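Local coordinates for protein sulfotransferase (Mycobacterium tuberculosis, PDB 2ZQ5) that probably transfers a sulfuryl group to an acceptor molecule, using a P-loop-related sulfotransferase fold, at residues 204-216 with 234-246. Residues are numbered along the deposited sequence; the frame is centred on the assembly and turned at random.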
ATOM      1  N   ASP A 204       5.636  15.768  -5.769  1.00  8.95           N
ATOM      2  CA  ASP A 204       6.751  14.975  -6.255  1.00  8.31           C
ATOM      3  C   ASP A 204       6.880  13.860  -5.218  1.00  8.36           C
ATOM      4  O   ASP A 204       7.157  14.119  -4.046  1.00  9.43           O
ATOM      5  CB  ASP A 204       8.031  15.811  -6.293  1.00 10.85           C
ATOM      6  CG  ASP A 204       9.270  14.964  -6.467  1.00 14.85           C
ATOM      7  OD1 ASP A 204       9.171  13.892  -7.104  1.00 12.83           O
ATOM      8  OD2 ASP A 204      10.342  15.374  -5.971  1.00 19.11           O
ATOM      9  N   TRP A 205       6.647  12.621  -5.644  1.00  7.34           N
ATOM     10  CA  TRP A 205       6.718  11.479  -4.736  1.00  6.15           C
ATOM     11  C   TRP A 205       8.136  10.999  -4.455  1.00  5.96           C
ATOM     12  O   TRP A 205       8.337  10.140  -3.596  1.00  6.37           O
ATOM     13  CB  TRP A 205       5.953  10.284  -5.308  1.00  7.48           C
ATOM     14  CG  TRP A 205       4.455  10.365  -5.321  1.00  6.80           C
ATOM     15  CD1 TRP A 205       3.673  11.012  -6.234  1.00 10.14           C
ATOM     16  CD2 TRP A 205       3.561   9.651  -4.458  1.00  6.54           C
ATOM     17  NE1 TRP A 205       2.344  10.731  -6.002  1.00  9.32           N
ATOM     18  CE2 TRP A 205       2.248   9.898  -4.919  1.00  7.25           C
ATOM     19  CE3 TRP A 205       3.742   8.820  -3.343  1.00  6.56           C
ATOM     20  CZ2 TRP A 205       1.121   9.340  -4.306  1.00  7.05           C
ATOM     21  CZ3 TRP A 205       2.621   8.263  -2.733  1.00  7.88           C
ATOM     22  CH2 TRP A 205       1.326   8.526  -3.216  1.00  7.80           C
ATOM     23  N   THR A 206       9.122  11.538  -5.161  1.00  6.80           N
ATOM     24  CA  THR A 206      10.486  11.062  -4.977  1.00  6.75           C
ATOM     25  C   THR A 206      10.984  10.995  -3.534  1.00  6.97           C
ATOM     26  O   THR A 206      11.518   9.974  -3.118  1.00  6.34           O
ATOM     27  CB  THR A 206      11.474  11.860  -5.844  1.00  7.94           C
ATOM     28  OG1 THR A 206      11.003  11.871  -7.199  1.00 10.59           O
ATOM     29  CG2 THR A 206      12.847  11.199  -5.820  1.00  8.59           C
ATOM     30  N   PRO A 207      10.808  12.064  -2.744  1.00  6.75           N
ATOM     31  CA  PRO A 207      11.293  11.984  -1.362  1.00  7.05           C
ATOM     32  C   PRO A 207      10.649  10.834  -0.588  1.00  6.60           C
ATOM     33  O   PRO A 207      11.304  10.181   0.223  1.00  6.79           O
ATOM     34  CB  PRO A 207      10.932  13.352  -0.786  1.00  8.19           C
ATOM     35  CG  PRO A 207      11.000  14.247  -1.993  1.00  8.21           C
ATOM     36  CD  PRO A 207      10.319  13.418  -3.053  1.00  7.56           C
ATOM     37  N   SER A 208       9.368  10.587  -0.846  1.00  6.35           N
ATOM     38  CA  SER A 208       8.658   9.503  -0.171  1.00  5.38           C
ATOM     39  C   SER A 208       9.194   8.147  -0.610  1.00  4.92           C
ATOM     40  O   SER A 208       9.303   7.228   0.200  1.00  6.10           O
ATOM     41  CB  SER A 208       7.157   9.578  -0.456  1.00  7.05           C
ATOM     42  OG  SER A 208       6.573  10.694   0.190  1.00  8.12           O
ATOM     43  N   TYR A 209       9.525   8.009  -1.890  1.00  5.32           N
ATOM     44  CA  TYR A 209      10.063   6.737  -2.356  1.00  4.93           C
ATOM     45  C   TYR A 209      11.491   6.532  -1.871  1.00  5.48           C
ATOM     46  O   TYR A 209      11.923   5.401  -1.661  1.00  5.51           O
ATOM     47  CB  TYR A 209       9.965   6.625  -3.880  1.00  5.32           C
ATOM     48  CG  TYR A 209       8.636   6.047  -4.316  1.00  5.78           C
ATOM     49  CD1 TYR A 209       7.447   6.753  -4.119  1.00  6.43           C
ATOM     50  CD2 TYR A 209       8.560   4.766  -4.859  1.00  6.01           C
ATOM     51  CE1 TYR A 209       6.215   6.196  -4.446  1.00  5.35           C
ATOM     52  CE2 TYR A 209       7.327   4.195  -5.195  1.00  5.59           C
ATOM     53  CZ  TYR A 209       6.161   4.917  -4.982  1.00  5.23           C
ATOM     54  OH  TYR A 209       4.938   4.368  -5.292  1.00  6.26           O
ATOM     55  N   CYS A 210      12.225   7.621  -1.681  1.00  5.75           N
ATOM     56  CA  CYS A 210      13.577   7.508  -1.166  1.00  7.14           C
ATOM     57  C   CYS A 210      13.503   6.950   0.258  1.00  5.58           C
ATOM     58  O   CYS A 210      14.338   6.135   0.664  1.00  6.17           O
ATOM     59  CB  CYS A 210      14.252   8.876  -1.177  1.00  6.60           C
ATOM     60  SG  CYS A 210      14.859   9.355  -2.810  1.00 22.80           S
ATOM     61  N   ARG A 211      12.496   7.375   1.016  1.00  6.10           N
ATOM     62  CA  ARG A 211      12.335   6.875   2.377  1.00  6.08           C
ATOM     63  C   ARG A 211      11.912   5.401   2.320  1.00  6.71           C
ATOM     64  O   ARG A 211      12.349   4.579   3.129  1.00  6.69           O
ATOM     65  CB  ARG A 211      11.294   7.701   3.134  1.00  5.74           C
ATOM     66  CG  ARG A 211      11.259   7.378   4.614  1.00  6.95           C
ATOM     67  CD  ARG A 211      10.085   8.021   5.327  1.00  7.98           C
ATOM     68  NE  ARG A 211      10.073   7.625   6.733  1.00  7.52           N
ATOM     69  CZ  ARG A 211      10.800   8.207   7.681  1.00  7.47           C
ATOM     70  NH1 ARG A 211      11.592   9.230   7.387  1.00  7.89           N
ATOM     71  NH2 ARG A 211      10.762   7.740   8.923  1.00  8.06           N
ATOM     72  N   HIS A 212      11.056   5.079   1.356  1.00  6.09           N
ATOM     73  CA  HIS A 212      10.585   3.713   1.145  1.00  5.98           C
ATOM     74  C   HIS A 212      11.817   2.816   0.964  1.00  6.36           C
ATOM     75  O   HIS A 212      11.927   1.757   1.583  1.00  5.96           O
ATOM     76  CB  HIS A 212       9.676   3.712  -0.097  1.00  5.95           C
ATOM     77  CG  HIS A 212       9.189   2.362  -0.529  1.00  4.55           C
ATOM     78  ND1 HIS A 212       9.924   1.533  -1.352  1.00  5.92           N
ATOM     79  CD2 HIS A 212       8.001   1.741  -0.337  1.00  6.16           C
ATOM     80  CE1 HIS A 212       9.207   0.465  -1.651  1.00  5.16           C
ATOM     81  NE2 HIS A 212       8.035   0.568  -1.049  1.00  5.81           N
ATOM     82  N   ARG A 213      12.757   3.265   0.139  1.00  5.81           N
ATOM     83  CA  ARG A 213      13.979   2.506  -0.117  1.00  5.76           C
ATOM     84  C   ARG A 213      14.832   2.337   1.143  1.00  6.28           C
ATOM     85  O   ARG A 213      15.377   1.257   1.383  1.00  5.80           O
ATOM     86  CB  ARG A 213      14.792   3.183  -1.223  1.00  7.01           C
ATOM     87  CG  ARG A 213      16.090   2.474  -1.550  1.00  7.40           C
ATOM     88  CD  ARG A 213      16.698   3.006  -2.838  1.00  9.66           C
ATOM     89  NE  ARG A 213      18.025   2.444  -3.075  1.00 13.31           N
ATOM     90  CZ  ARG A 213      19.110   2.799  -2.393  1.00 16.95           C
ATOM     91  NH1 ARG A 213      19.023   3.715  -1.438  1.00 19.45           N
ATOM     92  NH2 ARG A 213      20.282   2.237  -2.662  1.00 19.76           N
ATOM     93  N   ARG A 214      14.953   3.396   1.942  1.00  6.42           N
ATOM     94  CA  ARG A 214      15.722   3.313   3.181  1.00  6.36           C
ATOM     95  C   ARG A 214      15.098   2.256   4.085  1.00  6.37           C
ATOM     96  O   ARG A 214      15.802   1.548   4.804  1.00  7.10           O
ATOM     97  CB  ARG A 214      15.744   4.663   3.905  1.00  8.45           C
ATOM     98  CG  ARG A 214      16.550   5.749   3.210  1.00 16.18           C
ATOM     99  CD  ARG A 214      16.719   6.949   4.131  1.00 21.04           C
ATOM    100  NE  ARG A 214      17.357   6.564   5.388  1.00 25.73           N
ATOM    101  CZ  ARG A 214      17.556   7.385   6.414  1.00 28.58           C
ATOM    102  NH1 ARG A 214      17.166   8.651   6.343  1.00 30.39           N
ATOM    103  NH2 ARG A 214      18.146   6.940   7.515  1.00 29.50           N
ATOM    104  N   ASN A 215      13.772   2.150   4.056  1.00  6.46           N
ATOM    105  CA  ASN A 215      13.104   1.146   4.868  1.00  6.59           C
ATOM    106  C   ASN A 215      13.334  -0.262   4.320  1.00  6.97           C
ATOM    107  O   ASN A 215      13.437  -1.215   5.092  1.00  6.89           O
ATOM    108  CB  ASN A 215      11.612   1.458   4.997  1.00  6.40           C
ATOM    109  CG  ASN A 215      11.315   2.324   6.208  1.00  7.87           C
ATOM    110  OD1 ASN A 215      11.751   2.011   7.319  1.00  8.20           O
ATOM    111  ND2 ASN A 215      10.576   3.410   6.008  1.00  7.87           N
ATOM    112  N   LEU A 216      13.421  -0.409   2.998  1.00  6.52           N
ATOM    113  CA  LEU A 216      13.693  -1.727   2.428  1.00  6.21           C
ATOM    114  C   LEU A 216      15.118  -2.141   2.802  1.00  7.26           C
ATOM    115  O   LEU A 216      15.374  -3.308   3.091  1.00  7.58           O
ATOM    116  CB  LEU A 216      13.542  -1.722   0.902  1.00  7.54           C
ATOM    117  CG  LEU A 216      12.148  -1.449   0.327  1.00  6.50           C
ATOM    118  CD1 LEU A 216      12.137  -1.853  -1.143  1.00  7.70           C
ATOM    119  CD2 LEU A 216      11.090  -2.242   1.083  1.00  8.28           C
ATOM    120  N   SER A 234      -0.118   2.834  -5.145  1.00  4.79           N
ATOM    121  CA  SER A 234       0.589   4.096  -5.379  1.00  5.53           C
ATOM    122  C   SER A 234       1.538   4.073  -6.570  1.00  5.23           C
ATOM    123  O   SER A 234       1.796   5.103  -7.190  1.00  5.80           O
ATOM    124  CB  SER A 234       1.382   4.514  -4.135  1.00  5.84           C
ATOM    125  OG  SER A 234       2.516   3.681  -3.953  1.00  6.29           O
ATOM    126  N   HIS A 235       2.051   2.897  -6.900  1.00  5.64           N
ATOM    127  CA  HIS A 235       2.993   2.783  -7.997  1.00  4.67           C
ATOM    128  C   HIS A 235       2.407   3.236  -9.330  1.00  6.34           C
ATOM    129  O   HIS A 235       3.142   3.589 -10.249  1.00  6.46           O
ATOM    130  CB  HIS A 235       3.533   1.353  -8.022  1.00  4.76           C
ATOM    131  CG  HIS A 235       4.198   0.971  -6.735  1.00  4.13           C
ATOM    132  ND1 HIS A 235       4.067  -0.270  -6.151  1.00  7.56           N
ATOM    133  CD2 HIS A 235       4.944   1.711  -5.882  1.00  3.54           C
ATOM    134  CE1 HIS A 235       4.698  -0.273  -4.988  1.00  2.70           C
ATOM    135  NE2 HIS A 235       5.237   0.917  -4.802  1.00  7.99           N
ATOM    136  N   LEU A 236       1.081   3.259  -9.422  1.00  6.05           N
ATOM    137  CA  LEU A 236       0.416   3.728 -10.637  1.00  5.68           C
ATOM    138  C   LEU A 236       0.580   5.240 -10.759  1.00  5.68           C
ATOM    139  O   LEU A 236       0.777   5.773 -11.857  1.00  6.48           O
ATOM    140  CB  LEU A 236      -1.083   3.432 -10.580  1.00  6.55           C
ATOM    141  CG  LEU A 236      -1.543   1.981 -10.667  1.00  5.85           C
ATOM    142  CD1 LEU A 236      -3.035   1.901 -10.374  1.00  8.72           C
ATOM    143  CD2 LEU A 236      -1.240   1.432 -12.056  1.00  6.34           C
ATOM    144  N   PHE A 237       0.502   5.914  -9.613  1.00  5.74           N
ATOM    145  CA  PHE A 237       0.577   7.371  -9.521  1.00  5.89           C
ATOM    146  C   PHE A 237       1.980   7.950  -9.419  1.00  5.23           C
ATOM    147  O   PHE A 237       2.202   9.119  -9.760  1.00  9.13           O
ATOM    148  CB  PHE A 237      -0.187   7.852  -8.276  1.00  5.72           C
ATOM    149  CG  PHE A 237      -1.638   7.453  -8.236  1.00  5.09           C
ATOM    150  CD1 PHE A 237      -2.629   8.362  -8.600  1.00  7.25           C
ATOM    151  CD2 PHE A 237      -2.018   6.185  -7.802  1.00  6.03           C
ATOM    152  CE1 PHE A 237      -3.975   8.013  -8.528  1.00  7.58           C
ATOM    153  CE2 PHE A 237      -3.364   5.828  -7.730  1.00  7.82           C
ATOM    154  CZ  PHE A 237      -4.343   6.747  -8.093  1.00  8.60           C
ATOM    155  N   ALA A 238       2.920   7.143  -8.943  1.00  5.22           N
ATOM    156  CA  ALA A 238       4.277   7.622  -8.704  1.00  4.43           C
ATOM    157  C   ALA A 238       5.374   6.891  -9.452  1.00  5.32           C
ATOM    158  O   ALA A 238       6.474   6.716  -8.929  1.00  5.90           O
ATOM    159  CB  ALA A 238       4.562   7.568  -7.204  1.00  7.41           C
ATOM    160  N   LEU A 239       5.094   6.485 -10.683  1.00  5.98           N
ATOM    161  CA  LEU A 239       6.088   5.759 -11.449  1.00  6.24           C
ATOM    162  C   LEU A 239       7.394   6.529 -11.635  1.00  6.17           C
ATOM    163  O   LEU A 239       8.470   5.934 -11.568  1.00  6.81           O
ATOM    164  CB  LEU A 239       5.521   5.352 -12.808  1.00  7.41           C
ATOM    165  CG  LEU A 239       6.475   4.517 -13.662  1.00  6.65           C
ATOM    166  CD1 LEU A 239       6.871   3.244 -12.921  1.00  7.81           C
ATOM    167  CD2 LEU A 239       5.804   4.187 -14.988  1.00  8.22           C
ATOM    168  N   ASP A 240       7.323   7.838 -11.867  1.00  6.15           N
ATOM    169  CA  ASP A 240       8.559   8.593 -12.043  1.00  6.32           C
ATOM    170  C   ASP A 240       9.411   8.542 -10.781  1.00  6.28           C
ATOM    171  O   ASP A 240      10.630   8.394 -10.860  1.00  8.28           O
ATOM    172  CB  ASP A 240       8.284  10.054 -12.423  1.00  5.85           C
ATOM    173  CG  ASP A 240       7.709  10.200 -13.823  1.00  9.78           C
ATOM    174  OD1 ASP A 240       8.146   9.469 -14.736  1.00 10.75           O
ATOM    175  OD2 ASP A 240       6.826  11.062 -14.012  1.00 13.13           O
ATOM    176  N   ALA A 241       8.775   8.657  -9.616  1.00  6.65           N
ATOM    177  CA  ALA A 241       9.508   8.606  -8.356  1.00  6.10           C
ATOM    178  C   ALA A 241      10.072   7.208  -8.153  1.00  7.01           C
ATOM    179  O   ALA A 241      11.190   7.037  -7.661  1.00  6.74           O
ATOM    180  CB  ALA A 241       8.589   8.974  -7.193  1.00  7.25           C
ATOM    181  N   LEU A 242       9.287   6.208  -8.533  1.00  6.33           N
ATOM    182  CA  LEU A 242       9.703   4.825  -8.405  1.00  5.67           C
ATOM    183  C   LEU A 242      10.960   4.583  -9.239  1.00  6.51           C
ATOM    184  O   LEU A 242      11.950   4.048  -8.737  1.00  6.20           O
ATOM    185  CB  LEU A 242       8.558   3.909  -8.858  1.00  5.93           C
ATOM    186  CG  LEU A 242       8.665   2.399  -8.624  1.00  5.43           C
ATOM    187  CD1 LEU A 242       7.279   1.786  -8.757  1.00  7.16           C
ATOM    188  CD2 LEU A 242       9.637   1.761  -9.607  1.00  7.07           C
ATOM    189  N   MET A 243      10.929   4.990 -10.504  1.00  5.57           N
ATOM    190  CA  MET A 243      12.084   4.792 -11.376  1.00  5.43           C
ATOM    191  C   MET A 243      13.290   5.632 -10.963  1.00  7.29           C
ATOM    192  O   MET A 243      14.430   5.215 -11.154  1.00  8.92           O
ATOM    193  CB  MET A 243      11.714   5.086 -12.835  1.00  7.10           C
ATOM    194  CG  MET A 243      10.611   4.190 -13.390  1.00  7.73           C
ATOM    195  SD  MET A 243      10.983   2.420 -13.273  1.00 16.43           S
ATOM    196  CE  MET A 243      11.910   2.167 -14.769  1.00 17.93           C
ATOM    197  N   ALA A 244      13.054   6.810 -10.398  1.00  6.65           N
ATOM    198  CA  ALA A 244      14.169   7.652  -9.967  1.00  7.51           C
ATOM    199  C   ALA A 244      14.880   6.994  -8.784  1.00  8.68           C
ATOM    200  O   ALA A 244      16.104   7.070  -8.654  1.00 10.48           O
ATOM    201  CB  ALA A 244      13.664   9.036  -9.570  1.00  7.76           C
ATOM    202  N   THR A 245      14.098   6.343  -7.929  1.00  7.21           N
ATOM    203  CA  THR A 245      14.622   5.680  -6.740  1.00  7.29           C
ATOM    204  C   THR A 245      15.166   4.282  -7.032  1.00  6.72           C
ATOM    205  O   THR A 245      16.146   3.846  -6.421  1.00  7.00           O
ATOM    206  CB  THR A 245      13.515   5.578  -5.673  1.00  6.77           C
ATOM    207  OG1 THR A 245      12.977   6.883  -5.430  1.00  7.89           O
ATOM    208  CG2 THR A 245      14.067   5.018  -4.372  1.00  6.97           C
ATOM    209  N   TYR A 246      14.525   3.592  -7.968  1.00  6.51           N
ATOM    210  CA  TYR A 246      14.904   2.237  -8.362  1.00  7.48           C
ATOM    211  C   TYR A 246      14.992   2.217  -9.889  1.00  7.20           C
ATOM    212  O   TYR A 246      14.107   1.692 -10.565  1.00  6.73           O
ATOM    213  CB  TYR A 246      13.828   1.251  -7.904  1.00  6.71           C
ATOM    214  CG  TYR A 246      13.483   1.313  -6.430  1.00  6.46           C
ATOM    215  CD1 TYR A 246      14.274   0.669  -5.480  1.00  7.01           C
ATOM    216  CD2 TYR A 246      12.340   1.982  -5.990  1.00  5.42           C
ATOM    217  CE1 TYR A 246      13.931   0.679  -4.127  1.00  6.48           C
ATOM    218  CE2 TYR A 246      11.990   2.001  -4.636  1.00  5.76           C
ATOM    219  CZ  TYR A 246      12.787   1.344  -3.711  1.00  5.90           C
ATOM    220  OH  TYR A 246      12.437   1.324  -2.377  1.00  6.52           O
TER
HETATM  221  O   HOH W   1      17.997   1.563  -5.907  1.00 15.87           O
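Ala-238 CB lies over one face of the Trp-205 indole, 3.6 Å from the centroid of its five-membered ring, a CH-pi contact that a methyl group is small enough to make. The Tyr-209 ring has Leu-242 N and Ala-238 O over one face, with the rims of His-235 and Tyr-246 at its edge; as a knob it fills the hole among Ser-234, His-235, Ala-241 and Leu-242. Ala-241 CB comes within 3.5 Å of Trp-205 CB, and its small size is consistent with the close approach of the axes of segments 206-216 and 239-245, 8.4 Å, crossing at -46°. Thr-245 is the reciprocal knob, among Thr-206, Tyr-209, Cys-210 and Arg-213; its OG1, anti to the carbonyl carbon (chi1 -54°), donates a hydrogen bond to Ala-241 O, 2.9 Å away, opposite the face used by Thr-245 N. Tyr-246 OH and His-212 ND1 share a 2.7 Å hydrogen bond at the imidazole edge, the rings nearly perpendicular (85°). Beside it, a water joins Arg-213 NE to Thr-245 O. Phe-95 of strand 94-97 touches both Tyr-246 and His-212. The chemistry implies a mixed interface: small alanines where the helices come close, hydrogen-bonded polar side chains beside them, Ser-234 OG held by Asn-232 ND2 and probably also paired with Tyr-209 OH, whose modelled position is less certain.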